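Local atomic coordinates of actin-related protein 8 (Homo sapiens, PDB entry 4FO0), a protein that acts as a proposed core subunit of the INO80 chromatin-remodelling complex, binds ATP with low basal ATPase activity, does not polymerise, and contributes to nucleosome binding. Residues 47-50 with 51-55; 142-145 with 146-149; 235-238 with 239-243; 261-265 with 266-270. All coordinates share one frame; numbering follows the deposited sequence.

The four contacts form two pairs on opposite sides of the chain's centre. Interactions 1 and 2 have centres about 11 Å apart and meet directly: H48 N lies 3.1 Å from C148 O in a probable hydrogen bond. Interactions 3 and 4, with centres about 10 Å apart, pack with T240 CG2 3.5 Å from V263 CG1 and V237 CG1 3.6 Å from G266 CA. Centres of interactions 1 and 4 are about 47 Å apart. Of the second pair, interaction 3 adjoins the nucleotide: the E235 side chain is about 4 Å from the magnesium ion and about 6 Å from ATP, whereas that of C261 in interaction 4 is about 13 Å from either.

Interaction 1: 47-50 with 51-55; sequences RHKQ and QGQPL
H48 and Q53 run antiparallel alongside each other, and the amide nitrogen of Q53, NE2, comes to lie over one face of the imidazole. The amide and ring planes are 33° apart, too tilted for a flush stack; Q53 NE2 approaches H48 CG at 3.3 Å, while further back Q53 CB sits 3.4 Å from H48 CD2. H48 CG stands anti to its own carbonyl carbon (chi1 -70°), which swings the ring toward the returning chain, and Q53 is extended beyond CG, which carries its amide back to the start of the turn. The other end of that amide turns to the backbone: Q53 OE1 is 3.2 Å from Q50 N and 3.4 Å from Q50 CB. The two glutamine side chains lie roughly perpendicular, with amide planes 87° apart, and K49 also runs across Q53, its CD 3.8 Å from Q53 OE1. This turn leaves strand 38-47 on the way to helix 71-88, in what is probably subdomain 2 of the actin fold, near the place of actin's DNase I-binding loop. G52, with positive phi, helps bend the chain back. At the far end L55 nears the imidazole, in a doubtful fit. H48 and L55 both pack on N150 of strand 149-152.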
ATOM      1  N   ARG A  47     -13.402 -21.066  -6.984  1.00 45.27           N
ATOM      2  CA  ARG A  47     -13.831 -22.392  -6.557  1.00 49.85           C
ATOM      3  C   ARG A  47     -12.943 -23.462  -7.153  1.00 51.22           C
ATOM      4  O   ARG A  47     -12.258 -23.230  -8.146  1.00 62.88           O
ATOM      5  CB  ARG A  47     -15.288 -22.664  -6.933  1.00 48.46           C
ATOM      6  CG  ARG A  47     -15.873 -23.877  -6.213  1.00 54.04           C
ATOM      7  CD  ARG A  47     -17.316 -24.141  -6.607  1.00 56.39           C
ATOM      8  NE  ARG A  47     -18.248 -23.917  -5.505  1.00 68.59           N
ATOM      9  CZ  ARG A  47     -18.501 -24.802  -4.546  1.00 76.17           C
ATOM     10  NH1 ARG A  47     -17.885 -25.976  -4.545  1.00 60.41           N
ATOM     11  NH2 ARG A  47     -19.362 -24.509  -3.579  1.00 86.98           N
ATOM     12  N   HIS A  48     -12.935 -24.629  -6.524  1.00 73.56           N
ATOM     13  CA  HIS A  48     -12.313 -25.800  -7.123  1.00 81.14           C
ATOM     14  C   HIS A  48     -13.253 -26.353  -8.174  1.00 85.98           C
ATOM     15  O   HIS A  48     -14.464 -26.133  -8.101  1.00 80.24           O
ATOM     16  CB  HIS A  48     -12.061 -26.861  -6.070  1.00 63.78           C
ATOM     17  CG  HIS A  48     -10.981 -26.500  -5.111  1.00 69.46           C
ATOM     18  ND1 HIS A  48     -10.291 -25.310  -5.194  1.00 55.57           N
ATOM     19  CD2 HIS A  48     -10.460 -27.165  -4.052  1.00 65.31           C
ATOM     20  CE1 HIS A  48      -9.395 -25.259  -4.226  1.00 70.12           C
ATOM     21  NE2 HIS A  48      -9.474 -26.375  -3.520  1.00 64.92           N
ATOM     22  N   LYS A  49     -12.706 -27.063  -9.154  1.00 91.49           N
ATOM     23  CA  LYS A  49     -13.546 -27.691 -10.164  1.00 95.25           C
ATOM     24  C   LYS A  49     -13.779 -29.162  -9.810  1.00 97.23           C
ATOM     25  O   LYS A  49     -14.626 -29.825 -10.413  1.00101.73           O
ATOM     26  CB  LYS A  49     -12.930 -27.550 -11.558  1.00 91.83           C
ATOM     27  CG  LYS A  49     -12.217 -26.229 -11.803  1.00 76.34           C
ATOM     28  CD  LYS A  49     -10.883 -26.167 -11.060  1.00103.28           C
ATOM     29  CE  LYS A  49      -9.738 -25.797 -12.000  1.00112.79           C
ATOM     30  NZ  LYS A  49      -9.943 -24.483 -12.686  1.00112.94           N
ATOM     31  N   GLN A  50     -13.026 -29.651  -8.823  1.00 94.46           N
ATOM     32  CA  GLN A  50     -13.133 -31.033  -8.349  1.00 83.75           C
ATOM     33  C   GLN A  50     -13.043 -31.126  -6.836  1.00 89.51           C
ATOM     34  O   GLN A  50     -12.594 -30.193  -6.161  1.00 79.50           O
ATOM     35  CB  GLN A  50     -12.003 -31.889  -8.917  1.00 88.43           C
ATOM     36  CG  GLN A  50     -12.098 -32.199 -10.390  1.00106.80           C
ATOM     37  CD  GLN A  50     -10.854 -32.906 -10.894  1.00119.64           C
ATOM     38  OE1 GLN A  50     -10.074 -32.340 -11.661  1.00116.69           O
ATOM     39  NE2 GLN A  50     -10.656 -34.146 -10.456  1.00116.01           N
ATOM     40  N   GLN A  51     -13.448 -32.280  -6.314  1.00 88.87           N
ATOM     41  CA  GLN A  51     -13.237 -32.616  -4.910  1.00 97.64           C
ATOM     42  C   GLN A  51     -11.765 -32.945  -4.654  1.00 87.63           C
ATOM     43  O   GLN A  51     -11.057 -33.417  -5.547  1.00 92.33           O
ATOM     44  CB  GLN A  51     -14.110 -33.810  -4.495  1.00 95.49           C
ATOM     45  CG  GLN A  51     -15.602 -33.516  -4.346  1.00101.01           C
ATOM     46  CD  GLN A  51     -16.352 -33.532  -5.672  1.00122.18           C
ATOM     47  OE1 GLN A  51     -15.831 -33.106  -6.707  1.00110.90           O
ATOM     48  NE2 GLN A  51     -17.583 -34.033  -5.643  1.00112.33           N
ATOM     49  N   GLY A  52     -11.304 -32.683  -3.435  1.00 91.33           N
ATOM     50  CA  GLY A  52      -9.966 -33.072  -3.020  1.00 84.86           C
ATOM     51  C   GLY A  52      -8.797 -32.402  -3.725  1.00 89.53           C
ATOM     52  O   GLY A  52      -7.745 -33.025  -3.911  1.00 82.60           O
ATOM     53  N   GLN A  53      -8.974 -31.144  -4.128  1.00 83.06           N
ATOM     54  CA  GLN A  53      -7.853 -30.333  -4.603  1.00 77.72           C
ATOM     55  C   GLN A  53      -7.217 -29.682  -3.358  1.00 70.49           C
ATOM     56  O   GLN A  53      -7.922 -29.418  -2.380  1.00 67.11           O
ATOM     57  CB  GLN A  53      -8.324 -29.289  -5.636  1.00 60.68           C
ATOM     58  CG  GLN A  53      -8.574 -29.841  -7.074  1.00 69.73           C
ATOM     59  CD  GLN A  53      -9.297 -28.845  -8.030  1.00 95.77           C
ATOM     60  OE1 GLN A  53      -9.879 -29.256  -9.036  1.00 85.26           O
ATOM     61  NE2 GLN A  53      -9.247 -27.546  -7.717  1.00 78.11           N
ATOM     62  N   PRO A  54      -5.881 -29.472  -3.359  1.00 71.28           N
ATOM     63  CA  PRO A  54      -5.255 -28.788  -2.213  1.00 69.58           C
ATOM     64  C   PRO A  54      -5.595 -27.300  -2.211  1.00 69.94           C
ATOM     65  O   PRO A  54      -5.639 -26.673  -3.268  1.00 62.61           O
ATOM     66  CB  PRO A  54      -3.755 -28.973  -2.456  1.00 52.28           C
ATOM     67  CG  PRO A  54      -3.661 -30.068  -3.501  1.00 62.34           C
ATOM     68  CD  PRO A  54      -4.880 -29.915  -4.344  1.00 49.97           C
ATOM     69  N   LEU A  55      -5.853 -26.741  -1.038  1.00 62.78           N
ATOM     70  CA  LEU A  55      -6.250 -25.347  -0.955  1.00 55.28           C
ATOM     71  C   LEU A  55      -5.061 -24.406  -1.133  1.00 54.34           C
ATOM     72  O   LEU A  55      -4.106 -24.435  -0.366  1.00 63.03           O
ATOM     73  CB  LEU A  55      -6.993 -25.087   0.355  1.00 52.44           C
ATOM     74  CG  LEU A  55      -8.355 -25.784   0.271  1.00 57.29           C
ATOM     75  CD1 LEU A  55      -9.179 -25.621   1.532  1.00 46.16           C
ATOM     76  CD2 LEU A  55      -9.111 -25.248  -0.936  1.00 54.45           C
TER

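Interaction 2: 142-145 with 146-149; sequences YVNP and LDCY
N144 faces L146 and D147 across a tight turn, and its side chain can be followed outward. CB lies 3.9 Å from D147 OD2. CG points away from the backbone N (chi1 -175°), turning the amide toward the chain as it comes round. OD1 then accepts a bond from L146 N at 2.8 Å; the N-H...O angle is 163°, with the donor tilted 34° from the amide carbonyl plane. The same oxygen is 3.3 Å from L146 CB. At the tip, ND2 donates to a glycerol probably left from the crystallisation liquor. A bond from the side-chain oxygen to the amide two residues on defines an Asx turn, here superposed on a type I beta turn closed by D147 N to N144 O at 2.9 Å. A water links N144 N to D147 OD1, which also bonds T128 OG1. On the buried side, V143 CG1 touches D147 CB at 3.8 Å and Y149 CB at 4.1 Å. Since P145 has no N-H to offer, the L146 amide is the first donor after N144, and the asparagine side chain satisfies it while the main-chain carbonyl takes the next one, so both amides entering the bend are paired.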
ATOM      1  N   TYR A 142     -13.909 -13.239   3.216  1.00 38.47           N
ATOM      2  CA  TYR A 142     -14.776 -13.877   4.208  1.00 37.19           C
ATOM      3  C   TYR A 142     -15.222 -15.299   3.879  1.00 37.65           C
ATOM      4  O   TYR A 142     -16.119 -15.850   4.511  1.00 44.50           O
ATOM      5  CB  TYR A 142     -15.979 -12.998   4.484  1.00 31.78           C
ATOM      6  CG  TYR A 142     -15.658 -11.968   5.511  1.00 44.98           C
ATOM      7  CD1 TYR A 142     -15.019 -10.790   5.157  1.00 51.89           C
ATOM      8  CD2 TYR A 142     -15.953 -12.188   6.846  1.00 48.98           C
ATOM      9  CE1 TYR A 142     -14.706  -9.842   6.104  1.00 48.82           C
ATOM     10  CE2 TYR A 142     -15.651 -11.250   7.799  1.00 45.92           C
ATOM     11  CZ  TYR A 142     -15.022 -10.080   7.425  1.00 52.74           C
ATOM     12  OH  TYR A 142     -14.717  -9.143   8.381  1.00 69.33           O
ATOM     13  N   VAL A 143     -14.594 -15.888   2.880  1.00 32.11           N
ATOM     14  CA  VAL A 143     -14.812 -17.282   2.597  1.00 34.60           C
ATOM     15  C   VAL A 143     -14.178 -18.128   3.702  1.00 32.56           C
ATOM     16  O   VAL A 143     -12.995 -17.980   4.009  1.00 37.00           O
ATOM     17  CB  VAL A 143     -14.228 -17.636   1.222  1.00 44.25           C
ATOM     18  CG1 VAL A 143     -14.209 -19.139   1.010  1.00 34.21           C
ATOM     19  CG2 VAL A 143     -15.029 -16.922   0.127  1.00 28.42           C
ATOM     20  N   ASN A 144     -14.989 -18.977   4.325  1.00 35.55           N
ATOM     21  CA  ASN A 144     -14.507 -19.955   5.284  1.00 35.18           C
ATOM     22  C   ASN A 144     -13.284 -20.662   4.702  1.00 35.24           C
ATOM     23  O   ASN A 144     -13.326 -21.158   3.587  1.00 38.39           O
ATOM     24  CB  ASN A 144     -15.621 -20.951   5.589  1.00 32.11           C
ATOM     25  CG  ASN A 144     -15.253 -21.948   6.682  1.00 43.82           C
ATOM     26  OD1 ASN A 144     -14.092 -22.319   6.857  1.00 37.85           O
ATOM     27  ND2 ASN A 144     -16.260 -22.404   7.408  1.00 46.17           N
ATOM     28  N   PRO A 145     -12.174 -20.673   5.449  1.00 43.62           N
ATOM     29  CA  PRO A 145     -10.903 -21.263   5.006  1.00 35.41           C
ATOM     30  C   PRO A 145     -11.057 -22.746   4.691  1.00 48.54           C
ATOM     31  O   PRO A 145     -10.230 -23.311   3.972  1.00 47.12           O
ATOM     32  CB  PRO A 145      -9.998 -21.107   6.225  1.00 31.51           C
ATOM     33  CG  PRO A 145     -10.644 -20.103   7.077  1.00 37.10           C
ATOM     34  CD  PRO A 145     -12.092 -20.101   6.803  1.00 34.86           C
ATOM     35  N   LEU A 146     -12.101 -23.366   5.237  1.00 39.53           N
ATOM     36  CA  LEU A 146     -12.404 -24.767   4.949  1.00 50.07           C
ATOM     37  C   LEU A 146     -13.173 -24.995   3.646  1.00 54.65           C
ATOM     38  O   LEU A 146     -13.245 -26.122   3.160  1.00 56.76           O
ATOM     39  CB  LEU A 146     -13.205 -25.369   6.088  1.00 51.08           C
ATOM     40  CG  LEU A 146     -12.447 -25.435   7.403  1.00 64.24           C
ATOM     41  CD1 LEU A 146     -13.393 -25.902   8.485  1.00 41.18           C
ATOM     42  CD2 LEU A 146     -11.246 -26.366   7.269  1.00 44.49           C
ATOM     43  N   ASP A 147     -13.767 -23.944   3.091  1.00 39.61           N
ATOM     44  CA  ASP A 147     -14.437 -24.064   1.798  1.00 47.26           C
ATOM     45  C   ASP A 147     -13.464 -24.331   0.675  1.00 43.47           C
ATOM     46  O   ASP A 147     -12.270 -24.061   0.785  1.00 43.52           O
ATOM     47  CB  ASP A 147     -15.234 -22.815   1.458  1.00 57.77           C
ATOM     48  CG  ASP A 147     -16.613 -22.836   2.046  1.00 74.29           C
ATOM     49  OD1 ASP A 147     -17.477 -22.112   1.505  1.00 74.32           O
ATOM     50  OD2 ASP A 147     -16.826 -23.575   3.041  1.00 74.11           O
ATOM     51  N   CYS A 148     -14.001 -24.842  -0.423  1.00 43.55           N
ATOM     52  CA  CYS A 148     -13.185 -25.290  -1.536  1.00 52.12           C
ATOM     53  C   CYS A 148     -12.941 -24.111  -2.455  1.00 43.16           C
ATOM     54  O   CYS A 148     -13.459 -24.045  -3.574  1.00 44.39           O
ATOM     55  CB  CYS A 148     -13.877 -26.443  -2.277  1.00 54.86           C
ATOM     56  SG  CYS A 148     -15.653 -26.140  -2.629  1.00 88.44           S
ATOM     57  N   TYR A 149     -12.162 -23.158  -1.966  1.00 51.66           N
ATOM     58  CA  TYR A 149     -11.799 -22.003  -2.772  1.00 46.84           C
ATOM     59  C   TYR A 149     -10.333 -21.703  -2.600  1.00 37.03           C
ATOM     60  O   TYR A 149      -9.806 -21.752  -1.478  1.00 53.81           O
ATOM     61  CB  TYR A 149     -12.649 -20.791  -2.393  1.00 40.10           C
ATOM     62  CG  TYR A 149     -14.077 -20.870  -2.884  1.00 40.54           C
ATOM     63  CD1 TYR A 149     -15.011 -21.683  -2.246  1.00 42.24           C
ATOM     64  CD2 TYR A 149     -14.499 -20.126  -3.984  1.00 48.64           C
ATOM     65  CE1 TYR A 149     -16.318 -21.750  -2.687  1.00 42.69           C
ATOM     66  CE2 TYR A 149     -15.813 -20.187  -4.430  1.00 49.79           C
ATOM     67  CZ  TYR A 149     -16.716 -21.008  -3.781  1.00 51.29           C
ATOM     68  OH  TYR A 149     -18.020 -21.080  -4.222  1.00 53.62           O
TER
HETATM   69  O   HOH W   1     -17.564 -19.453   3.061  1.00 46.05           O

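Interaction 3: 235-238 with 239-243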
ATOM      1  N   GLU A 235       1.851   6.464 -10.925  1.00 42.42           N
ATOM      2  CA  GLU A 235       1.119   6.825  -9.731  1.00 38.20           C
ATOM      3  C   GLU A 235       1.854   7.963  -9.001  1.00 37.13           C
ATOM      4  O   GLU A 235       1.239   8.769  -8.306  1.00 39.06           O
ATOM      5  CB  GLU A 235       0.875   5.588  -8.839  1.00 38.23           C
ATOM      6  CG  GLU A 235       2.131   5.010  -8.168  1.00 55.85           C
ATOM      7  CD  GLU A 235       2.022   3.520  -7.771  1.00 57.02           C
ATOM      8  OE1 GLU A 235       3.081   2.852  -7.699  1.00 72.77           O
ATOM      9  OE2 GLU A 235       0.905   3.015  -7.516  1.00 42.86           O
ATOM     10  N   SER A 236       3.165   8.047  -9.185  1.00 33.21           N
ATOM     11  CA  SER A 236       3.952   9.094  -8.533  1.00 35.83           C
ATOM     12  C   SER A 236       3.628  10.491  -9.085  1.00 49.87           C
ATOM     13  O   SER A 236       3.465  11.447  -8.329  1.00 47.32           O
ATOM     14  CB  SER A 236       5.441   8.808  -8.689  1.00 31.59           C
ATOM     15  OG  SER A 236       5.730   8.477 -10.037  1.00 45.50           O
ATOM     16  N   VAL A 237       3.544  10.613 -10.406  1.00 40.22           N
ATOM     17  CA  VAL A 237       3.214  11.891 -10.998  1.00 42.12           C
ATOM     18  C   VAL A 237       1.786  12.268 -10.621  1.00 49.03           C
ATOM     19  O   VAL A 237       1.505  13.423 -10.278  1.00 41.92           O
ATOM     20  CB  VAL A 237       3.354  11.863 -12.518  1.00 44.62           C
ATOM     21  CG1 VAL A 237       2.897  13.179 -13.099  1.00 35.54           C
ATOM     22  CG2 VAL A 237       4.777  11.560 -12.906  1.00 32.95           C
ATOM     23  N   CYS A 238       0.890  11.286 -10.679  1.00 40.56           N
ATOM     24  CA  CYS A 238      -0.497  11.514 -10.297  1.00 38.39           C
ATOM     25  C   CYS A 238      -0.606  12.041  -8.872  1.00 45.80           C
ATOM     26  O   CYS A 238      -1.372  12.963  -8.596  1.00 39.62           O
ATOM     27  CB  CYS A 238      -1.323  10.251 -10.484  1.00 33.67           C
ATOM     28  SG  CYS A 238      -1.586   9.848 -12.238  1.00 52.16           S
ATOM     29  N   ALA A 239       0.176  11.463  -7.972  1.00 39.03           N
ATOM     30  CA  ALA A 239       0.203  11.943  -6.605  1.00 40.84           C
ATOM     31  C   ALA A 239       0.492  13.442  -6.551  1.00 40.56           C
ATOM     32  O   ALA A 239      -0.136  14.158  -5.772  1.00 35.98           O
ATOM     33  CB  ALA A 239       1.230  11.175  -5.792  1.00 34.61           C
ATOM     34  N   THR A 240       1.449  13.911  -7.360  1.00 37.75           N
ATOM     35  CA  THR A 240       1.790  15.336  -7.381  1.00 38.83           C
ATOM     36  C   THR A 240       0.606  16.186  -7.840  1.00 44.79           C
ATOM     37  O   THR A 240       0.349  17.236  -7.262  1.00 42.66           O
ATOM     38  CB  THR A 240       3.036  15.650  -8.242  1.00 40.51           C
ATOM     39  OG1 THR A 240       2.785  15.326  -9.613  1.00 55.03           O
ATOM     40  CG2 THR A 240       4.231  14.858  -7.750  1.00 46.17           C
ATOM     41  N   TYR A 241      -0.112  15.712  -8.863  1.00 34.23           N
ATOM     42  CA  TYR A 241      -1.334  16.353  -9.343  1.00 37.99           C
ATOM     43  C   TYR A 241      -2.410  16.448  -8.271  1.00 42.54           C
ATOM     44  O   TYR A 241      -3.040  17.486  -8.097  1.00 54.74           O
ATOM     45  CB  TYR A 241      -1.927  15.571 -10.512  1.00 28.47           C
ATOM     46  CG  TYR A 241      -1.100  15.610 -11.765  1.00 41.13           C
ATOM     47  CD1 TYR A 241      -0.104  16.566 -11.941  1.00 43.03           C
ATOM     48  CD2 TYR A 241      -1.320  14.691 -12.787  1.00 42.97           C
ATOM     49  CE1 TYR A 241       0.653  16.595 -13.102  1.00 37.65           C
ATOM     50  CE2 TYR A 241      -0.569  14.713 -13.944  1.00 40.38           C
ATOM     51  CZ  TYR A 241       0.414  15.667 -14.097  1.00 39.61           C
ATOM     52  OH  TYR A 241       1.147  15.675 -15.259  1.00 54.48           O
ATOM     53  N   GLY A 242      -2.644  15.347  -7.573  1.00 44.49           N
ATOM     54  CA  GLY A 242      -3.706  15.303  -6.588  1.00 40.57           C
ATOM     55  C   GLY A 242      -3.428  16.209  -5.408  1.00 42.18           C
ATOM     56  O   GLY A 242      -4.345  16.644  -4.719  1.00 44.99           O
ATOM     57  N   SER A 243      -2.154  16.503  -5.178  1.00 40.58           N
ATOM     58  CA  SER A 243      -1.756  17.246  -3.992  1.00 47.57           C
ATOM     59  C   SER A 243      -1.496  18.711  -4.317  1.00 53.84           C
ATOM     60  O   SER A 243      -1.545  19.559  -3.436  1.00 51.72           O
ATOM     61  CB  SER A 243      -0.500  16.624  -3.405  1.00 28.97           C
ATOM     62  OG  SER A 243       0.581  16.875  -4.279  1.00 47.53           O
TER
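C238 O accepts from G242 N at 2.9 Å, with an N-H...O angle of 159° and the donor nearly in line with the carbonyl bond. A239 N to E235 O has the same length, and Y241 N reaches V237 O at 3.1 Å, lying in the carbonyl plane; T240 N to S236 O is weak. These i to i+4 bonds show one continuous helical turn after another. T240 OG1 also points back to V237 O, but the modelled separation is too short to be trusted. Among the side chains, V237 and Y241 lie side by side and point the same way. CG1 of V237 sits over one face of the phenol ring, 4.1 Å from its centroid and 27° off the normal, a CH-pi contact; its closest approach is 3.7 Å to Y241 CZ. V237 puts CG1 anti to its backbone N (chi1 176°), which sends that methyl toward the ring. With an alanine at Y241, the V237 methyl would probably lose its aromatic cover, and a gap would be likely to open beside L561 of helix 553-563. At the start of the helix, E235 OE2 bonds H21 NE2, and S236 OG bonds D207 OD1. A short helix packed on strands 247-253 and 258-264, its first residue beside the magnesium and ATP, is consistent with the hinge helix between the two halves of the actin fold.

Interaction 4: 261-265 with 266-270; sequences CCVED and GVSHR
Backbone bonds join C262 and E264 to the returning residues V267 and H269. H269 N donates to C262 O at 3.0 Å, almost straight at 175°, and E264 N to V267 O at 2.9 Å; the reverse bond, V267 N to E264 O, is weak at 3.3 Å. Together they make the tight hairpin-like turn at the end of strand 258-264, with a single bridge between V263 and S268, in the mixed sheet that also carries the ATP-binding D252. D265 and G266 both take positive phi at its tip, consistent with a type I' turn. The polar side-chain contact is H269 NE2 donating to E264 OE1 at 2.9 Å, using that oxygen's anti lone pair. The carboxylate is met at the ring edge, yet the planes stand 82° apart. H269 CG, anti to its carbonyl carbon (chi1 -63°), turns the ring back so that its NE2 edge points at E264 OE1. OE2 forms a salt bridge with K499 and a bond with T496. A leucine in place of H269 would probably leave OE1 without this donor and the carboxylate's rotation less firmly fixed. Van der Waals contact is slighter, V263 CG2 lying 3.9 Å from S268 CA; S268 OG bonds R273 NE.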
ATOM      1  N   CYS A 261      10.749   8.848  -5.217  1.00 28.52           N
ATOM      2  CA  CYS A 261      11.252   9.460  -6.434  1.00 36.90           C
ATOM      3  C   CYS A 261      11.080  10.966  -6.404  1.00 44.12           C
ATOM      4  O   CYS A 261      10.340  11.509  -5.581  1.00 41.70           O
ATOM      5  CB  CYS A 261      10.591   8.859  -7.672  1.00 28.08           C
ATOM      6  SG  CYS A 261       8.945   9.513  -8.077  1.00 43.68           S
ATOM      7  N   CYS A 262      11.790  11.645  -7.291  1.00 51.58           N
ATOM      8  CA  CYS A 262      11.672  13.089  -7.381  1.00 46.86           C
ATOM      9  C   CYS A 262      10.920  13.472  -8.628  1.00 41.19           C
ATOM     10  O   CYS A 262      11.244  13.018  -9.729  1.00 44.35           O
ATOM     11  CB  CYS A 262      13.045  13.737  -7.349  1.00 41.60           C
ATOM     12  SG  CYS A 262      13.817  13.550  -5.747  1.00 50.44           S
ATOM     13  N   VAL A 263       9.898  14.295  -8.444  1.00 37.02           N
ATOM     14  CA  VAL A 263       9.036  14.668  -9.549  1.00 44.88           C
ATOM     15  C   VAL A 263       9.098  16.164  -9.731  1.00 47.99           C
ATOM     16  O   VAL A 263       8.995  16.927  -8.767  1.00 57.46           O
ATOM     17  CB  VAL A 263       7.585  14.200  -9.315  1.00 48.47           C
ATOM     18  CG1 VAL A 263       6.623  14.881 -10.275  1.00 46.30           C
ATOM     19  CG2 VAL A 263       7.499  12.695  -9.447  1.00 36.75           C
ATOM     20  N   GLU A 264       9.294  16.571 -10.980  1.00 63.83           N
ATOM     21  CA  GLU A 264       9.420  17.977 -11.340  1.00 60.69           C
ATOM     22  C   GLU A 264       8.532  18.257 -12.541  1.00 57.45           C
ATOM     23  O   GLU A 264       8.864  17.889 -13.671  1.00 59.20           O
ATOM     24  CB  GLU A 264      10.872  18.293 -11.676  1.00 57.11           C
ATOM     25  CG  GLU A 264      11.300  19.706 -11.344  1.00 67.26           C
ATOM     26  CD  GLU A 264      12.806  19.876 -11.410  1.00 84.07           C
ATOM     27  OE1 GLU A 264      13.488  18.921 -11.836  1.00 74.39           O
ATOM     28  OE2 GLU A 264      13.311  20.957 -11.034  1.00101.04           O
ATOM     29  N   ASP A 265       7.387  18.878 -12.281  1.00 61.88           N
ATOM     30  CA  ASP A 265       6.433  19.253 -13.331  1.00 67.22           C
ATOM     31  C   ASP A 265       5.998  18.079 -14.200  1.00 61.68           C
ATOM     32  O   ASP A 265       6.196  18.098 -15.417  1.00 62.29           O
ATOM     33  CB  ASP A 265       7.013  20.351 -14.226  1.00 69.19           C
ATOM     34  CG  ASP A 265       7.698  21.449 -13.435  1.00 90.67           C
ATOM     35  OD1 ASP A 265       7.096  21.949 -12.453  1.00 92.41           O
ATOM     36  OD2 ASP A 265       8.846  21.796 -13.792  1.00 69.15           O
ATOM     37  N   GLY A 266       5.397  17.065 -13.579  1.00 62.68           N
ATOM     38  CA  GLY A 266       4.850  15.939 -14.319  1.00 50.07           C
ATOM     39  C   GLY A 266       5.910  14.948 -14.773  1.00 51.61           C
ATOM     40  O   GLY A 266       5.637  14.030 -15.553  1.00 53.19           O
ATOM     41  N   VAL A 267       7.131  15.115 -14.286  1.00 39.41           N
ATOM     42  CA  VAL A 267       8.184  14.196 -14.683  1.00 42.07           C
ATOM     43  C   VAL A 267       8.877  13.540 -13.498  1.00 49.57           C
ATOM     44  O   VAL A 267       9.465  14.210 -12.646  1.00 51.19           O
ATOM     45  CB  VAL A 267       9.231  14.899 -15.545  1.00 49.09           C
ATOM     46  CG1 VAL A 267      10.230  13.894 -16.068  1.00 35.42           C
ATOM     47  CG2 VAL A 267       8.551  15.617 -16.678  1.00 41.84           C
ATOM     48  N   SER A 268       8.791  12.216 -13.447  1.00 50.23           N
ATOM     49  CA  SER A 268       9.551  11.449 -12.478  1.00 45.86           C
ATOM     50  C   SER A 268      10.954  11.240 -13.024  1.00 45.37           C
ATOM     51  O   SER A 268      11.135  10.661 -14.098  1.00 54.79           O
ATOM     52  CB  SER A 268       8.879  10.103 -12.221  1.00 48.96           C
ATOM     53  OG  SER A 268       9.702   9.298 -11.399  1.00 49.86           O
ATOM     54  N   HIS A 269      11.955  11.719 -12.300  1.00 42.36           N
ATOM     55  CA  HIS A 269      13.323  11.573 -12.776  1.00 41.50           C
ATOM     56  C   HIS A 269      13.846  10.162 -12.543  1.00 40.19           C
ATOM     57  O   HIS A 269      14.078   9.767 -11.399  1.00 45.40           O
ATOM     58  CB  HIS A 269      14.223  12.620 -12.123  1.00 37.25           C
ATOM     59  CG  HIS A 269      13.849  14.027 -12.476  1.00 68.29           C
ATOM     60  ND1 HIS A 269      13.569  14.417 -13.769  1.00 59.29           N
ATOM     61  CD2 HIS A 269      13.698  15.131 -11.707  1.00 73.50           C
ATOM     62  CE1 HIS A 269      13.261  15.702 -13.781  1.00 59.02           C
ATOM     63  NE2 HIS A 269      13.334  16.159 -12.544  1.00 63.97           N
ATOM     64  N   ARG A 270      14.016   9.410 -13.630  1.00 36.74           N
ATOM     65  CA  ARG A 270      14.471   8.014 -13.567  1.00 46.94           C
ATOM     66  C   ARG A 270      15.578   7.769 -12.550  1.00 55.37           C
ATOM     67  O   ARG A 270      15.520   6.815 -11.775  1.00 56.16           O
ATOM     68  CB  ARG A 270      14.991   7.552 -14.925  1.00 60.96           C
ATOM     69  CG  ARG A 270      13.947   7.309 -15.976  1.00 68.28           C
ATOM     70  CD  ARG A 270      14.615   6.766 -17.222  1.00 82.17           C
ATOM     71  NE  ARG A 270      13.654   6.467 -18.277  1.00 90.72           N
ATOM     72  CZ  ARG A 270      13.152   5.257 -18.508  1.00105.21           C
ATOM     73  NH1 ARG A 270      13.528   4.224 -17.754  1.00 93.70           N
ATOM     74  NH2 ARG A 270      12.281   5.083 -19.499  1.00 70.71           N
TER